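Endonuclease IV (Thermus thermophilus, PDB 3AAM) cleaves phosphodiester bonds at apurinic or apyrimidinic sites in damaged DNA during base excision repair, as a metal-dependent TIM-barrel endonuclease. Local coordinates at residues Glu81-Glu84 / Lys85-Ser89; Arg116-Glu119 / Gly120-Ala124. One frame throughout, in Å; residues are numbered along the deposited sequence.

Contact 1: Glu81-Glu84 / Lys85-Ser89; sequences ELWE and KSVAS
Ser86 turns back on the first turn of helix 82-100 and bonds to Leu82 twice. Its OG gives a hydrogen to Leu82 O at 2.7 Å from above the carbonyl plane, while its backbone N reaches the same oxygen at 2.8 Å from the opposite face. With OG set beside its own backbone N (chi1 -59°), the hydroxyl is held against the turn below; Leu82 CD1 lies 3.7 Å from Ser86 OG. At the next residue, Val87 N bonds to Trp83 O at 2.8 Å, and the side chains of the same pair meet in a CH-pi contact: Val87 CG2 stands over the six-membered ring of Trp83, 3.9 Å from its centroid and 14° off the ring normal. The carboxylate of Glu81 meets the aliphatic part of Lys85, Glu81 OE1 lying 3.3 Å from Lys85 CD. Lys85 bends at its last two torsions and carries NZ away, leaving it 5.7 Å from Glu81 OE1, too far for a salt bridge. Farther out, Ser86 OG is also hydrogen-bonded to Asn75 N, and Lys85 makes a cation-pi contact with Trp41. The hydroxyl therefore ties the loop after strand 66-69 to the start of the helix, donating a hydrogen bond to Leu82 O and, since Asn75 N is a backbone amide, accepting one from it.

Contact 2: Arg116-Glu119 / Gly120-Ala124; sequences RVKE and GALKA
Lys118 and Leu122 make the side-chain contact between 116-119 and 120-124, one helical turn apart. The two side chains lie side by side and point the same way, yet they meet lightly, Lys118 CG standing 4.2 Å from Leu122 CD1. Leu122 packs more closely on the backbone: its CG, placed beside its own N (chi1 -71°), comes to 3.4 Å from Lys118 O.

The backbone bonds are those of a regular alpha-helix. Gly120 N donates to Arg116 O at 2.9 Å, Ala121 N to Val117 O at 2.8 Å and Leu122 N to Lys118 O at 3.0 Å; Lys123 N closes the series on Glu119 O. The Leu122 N to Lys118 O bond, with an N-H...O angle of 170°, is the straightest of the four.

Charge pairing runs between residues three apart. Arg116 NH1 donates to Glu119 OE1 at 3.0 Å, forming a salt bridge. The carboxylate oxygen lies nearly in the guanidinium plane, at its edge, but the bond meets OE1 from well above the carboxylate plane. A second nitrogen of the group, Arg116 NE, bonds to Ala78 O, so two separate bonds limit its rotation. Lys118 instead extends fully; its NZ bonds to Trp157 O and Ala160 O, and its ammonium end also makes a cation-pi contact with Trp157.

This part of helix 114-128, which links strands 104-107 and 135-139 of the barrel, is flanked by two helices. Glu119, Lys123 and Ala124 touch helix 82-100, whereas Val117 and Lys118 reach Leu158 on helix 152-159.

In the fold
Contacts 1 and 2 lie on consecutive barrel helices, 82-100 and 114-128, with their centres about 10 Å apart, and the helices pack directly at these points. The Trp83 ring is the main bridge: its CD2 lies 3.3 Å from Arg116 CZ in a cation-pi contact, and its CZ2 lies 3.4 Å from Gly120 CA, where no side chain intervenes. Arg116 lies over the indole face opposite the one Val87 covers, so the ring is sandwiched between a residue of each helix. Farther along, Val87 CG1 meets Lys123 CG at 3.6 Å. Both contacts belong to the outer helical layer, away from the manganese site formed by His172, Asp217 and His219.

Contact 1: Glu81-Glu84 / Lys85-Ser89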
loop_
_atom_site.group_PDB
_atom_site.type_symbol
_atom_site.label_atom_id
_atom_site.label_comp_id
_atom_site.label_asym_id
_atom_site.label_seq_id
_atom_site.Cartn_x
_atom_site.Cartn_y
_atom_site.Cartn_z
ATOM N N GLU A 81 -1.159 22.483 -11.966
ATOM C CA GLU A 81 -2.542 22.102 -11.707
ATOM C C GLU A 81 -2.728 20.595 -11.550
ATOM O O GLU A 81 -3.802 20.127 -11.171
ATOM C CB GLU A 81 -3.439 22.655 -12.819
ATOM C CG GLU A 81 -4.924 22.574 -12.527
ATOM C CD GLU A 81 -5.584 21.429 -13.256
ATOM O OE1 GLU A 81 -4.903 20.780 -14.077
ATOM O OE2 GLU A 81 -6.785 21.184 -13.016
ATOM N N LEU A 82 -1.683 19.834 -11.853
ATOM C CA LEU A 82 -1.726 18.387 -11.678
ATOM C C LEU A 82 -1.946 18.146 -10.182
ATOM O O LEU A 82 -2.476 17.113 -9.773
ATOM C CB LEU A 82 -0.396 17.758 -12.118
ATOM C CG LEU A 82 -0.132 16.312 -11.683
ATOM C CD1 LEU A 82 -1.181 15.390 -12.271
ATOM C CD2 LEU A 82 1.260 15.888 -12.135
ATOM N N TRP A 83 -1.545 19.118 -9.368
ATOM C CA TRP A 83 -1.698 19.014 -7.924
ATOM C C TRP A 83 -3.179 18.952 -7.565
ATOM O O TRP A 83 -3.608 18.064 -6.832
ATOM C CB TRP A 83 -1.053 20.217 -7.230
ATOM C CG TRP A 83 -0.932 20.069 -5.744
ATOM C CD1 TRP A 83 -0.077 19.242 -5.066
ATOM C CD2 TRP A 83 -1.677 20.780 -4.747
ATOM N NE1 TRP A 83 -0.243 19.398 -3.712
ATOM C CE2 TRP A 83 -1.218 20.335 -3.486
ATOM C CE3 TRP A 83 -2.688 21.751 -4.796
ATOM C CZ2 TRP A 83 -1.734 20.828 -2.284
ATOM C CZ3 TRP A 83 -3.204 22.243 -3.598
ATOM C CH2 TRP A 83 -2.723 21.778 -2.358
ATOM N N GLU A 84 -3.956 19.897 -8.086
ATOM C CA GLU A 84 -5.389 19.930 -7.816
ATOM C C GLU A 84 -6.055 18.631 -8.267
ATOM O O GLU A 84 -6.903 18.077 -7.565
ATOM C CB GLU A 84 -6.042 21.120 -8.530
ATOM C CG GLU A 84 -5.944 22.452 -7.783
ATOM C CD GLU A 84 -4.606 23.150 -7.940
ATOM O OE1 GLU A 84 -4.442 24.234 -7.347
ATOM O OE2 GLU A 84 -3.722 22.635 -8.655
ATOM N N LYS A 85 -5.671 18.146 -9.443
ATOM C CA LYS A 85 -6.244 16.908 -9.959
ATOM C C LYS A 85 -5.896 15.747 -9.028
ATOM O O LYS A 85 -6.742 14.900 -8.726
ATOM C CB LYS A 85 -5.712 16.630 -11.371
ATOM C CG LYS A 85 -5.982 17.763 -12.356
ATOM C CD LYS A 85 -5.284 17.546 -13.697
ATOM C CE LYS A 85 -5.978 16.493 -14.538
ATOM N NZ LYS A 85 -6.013 15.170 -13.874
ATOM N N SER A 86 -4.652 15.732 -8.559
ATOM C CA SER A 86 -4.167 14.682 -7.670
ATOM C C SER A 86 -4.859 14.713 -6.310
ATOM O O SER A 86 -5.263 13.673 -5.789
ATOM C CB SER A 86 -2.653 14.815 -7.487
ATOM O OG SER A 86 -1.999 14.711 -8.737
ATOM N N VAL A 87 -4.984 15.907 -5.738
ATOM C CA VAL A 87 -5.641 16.066 -4.445
ATOM C C VAL A 87 -7.092 15.599 -4.535
ATOM O O VAL A 87 -7.572 14.864 -3.671
ATOM C CB VAL A 87 -5.596 17.542 -3.976
ATOM C CG1 VAL A 87 -6.517 17.749 -2.782
ATOM C CG2 VAL A 87 -4.163 17.919 -3.598
ATOM N N ALA A 88 -7.785 16.022 -5.588
ATOM C CA ALA A 88 -9.178 15.639 -5.786
ATOM C C ALA A 88 -9.319 14.131 -5.989
ATOM O O ALA A 88 -10.269 13.519 -5.501
ATOM C CB ALA A 88 -9.761 16.387 -6.985
ATOM N N SER A 89 -8.381 13.529 -6.713
ATOM C CA SER A 89 -8.447 12.090 -6.954
ATOM C C SER A 89 -8.244 11.311 -5.659
ATOM O O SER A 89 -8.936 10.319 -5.408
ATOM C CB SER A 89 -7.395 11.673 -7.986
ATOM O OG SER A 89 -7.434 10.274 -8.215
#

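Contact 2: Arg116-Glu119 / Gly120-Ala124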
loop_
_atom_site.group_PDB
_atom_site.type_symbol
_atom_site.label_atom_id
_atom_site.label_comp_id
_atom_site.label_asym_id
_atom_site.label_seq_id
_atom_site.Cartn_x
_atom_site.Cartn_y
_atom_site.Cartn_z
ATOM N N ARG A 116 5.100 20.440 -0.090
ATOM C CA ARG A 116 3.971 20.442 -1.015
ATOM C C ARG A 116 3.190 19.134 -0.878
ATOM O O ARG A 116 1.962 19.119 -0.960
ATOM C CB ARG A 116 4.483 20.611 -2.449
ATOM C CG ARG A 116 3.414 20.628 -3.532
ATOM C CD ARG A 116 2.437 21.784 -3.374
ATOM N NE ARG A 116 1.778 22.081 -4.645
ATOM C CZ ARG A 116 0.806 22.975 -4.799
ATOM N NH1 ARG A 116 0.361 23.673 -3.759
ATOM N NH2 ARG A 116 0.286 23.177 -6.000
ATOM N N VAL A 117 3.911 18.039 -0.660
ATOM C CA VAL A 117 3.286 16.732 -0.499
ATOM C C VAL A 117 2.424 16.716 0.762
ATOM O O VAL A 117 1.278 16.264 0.734
ATOM C CB VAL A 117 4.352 15.612 -0.418
ATOM C CG1 VAL A 117 3.700 14.294 -0.054
ATOM C CG2 VAL A 117 5.064 15.480 -1.756
ATOM N N LYS A 118 2.972 17.216 1.867
ATOM C CA LYS A 118 2.226 17.251 3.120
ATOM C C LYS A 118 0.979 18.106 2.916
ATOM O O LYS A 118 -0.116 17.729 3.333
ATOM C CB LYS A 118 3.096 17.819 4.248
ATOM C CG LYS A 118 2.479 17.681 5.631
ATOM C CD LYS A 118 3.511 17.950 6.715
ATOM C CE LYS A 118 3.035 17.469 8.079
ATOM N NZ LYS A 118 4.104 17.612 9.108
ATOM N N GLU A 119 1.143 19.255 2.261
ATOM C CA GLU A 119 0.010 20.133 1.996
ATOM C C GLU A 119 -1.060 19.371 1.210
ATOM O O GLU A 119 -2.249 19.445 1.527
ATOM C CB GLU A 119 0.458 21.370 1.202
ATOM C CG GLU A 119 -0.710 22.225 0.725
ATOM C CD GLU A 119 -0.286 23.395 -0.136
ATOM O OE1 GLU A 119 0.751 23.283 -0.825
ATOM O OE2 GLU A 119 -1.004 24.423 -0.135
ATOM N N GLY A 120 -0.628 18.632 0.193
ATOM C CA GLY A 120 -1.561 17.863 -0.615
ATOM C C GLY A 120 -2.283 16.771 0.158
ATOM O O GLY A 120 -3.499 16.618 0.037
ATOM N N ALA A 121 -1.539 16.002 0.947
ATOM C CA ALA A 121 -2.138 14.931 1.735
ATOM C C ALA A 121 -3.198 15.484 2.682
ATOM O O ALA A 121 -4.297 14.939 2.784
ATOM C CB ALA A 121 -1.062 14.198 2.529
ATOM N N LEU A 122 -2.866 16.568 3.374
ATOM C CA LEU A 122 -3.809 17.174 4.309
ATOM C C LEU A 122 -5.045 17.734 3.614
ATOM O O LEU A 122 -6.152 17.628 4.136
ATOM C CB LEU A 122 -3.113 18.272 5.117
ATOM C CG LEU A 122 -2.104 17.749 6.143
ATOM C CD1 LEU A 122 -1.359 18.908 6.786
ATOM C CD2 LEU A 122 -2.839 16.929 7.196
ATOM N N LYS A 123 -4.862 18.327 2.436
ATOM C CA LYS A 123 -5.987 18.888 1.697
ATOM C C LYS A 123 -6.953 17.787 1.260
ATOM O O LYS A 123 -8.168 17.971 1.300
ATOM C CB LYS A 123 -5.486 19.663 0.472
ATOM C CG LYS A 123 -6.583 20.408 -0.287
ATOM C CD LYS A 123 -7.280 21.426 0.601
ATOM C CE LYS A 123 -8.381 22.159 -0.150
ATOM N NZ LYS A 123 -9.070 23.159 0.715
ATOM N N ALA A 124 -6.413 16.647 0.844
ATOM C CA ALA A 124 -7.245 15.528 0.412
ATOM C C ALA A 124 -8.097 15.029 1.576
ATOM O O ALA A 124 -9.284 14.745 1.411
ATOM C CB ALA A 124 -6.371 14.397 -0.128
#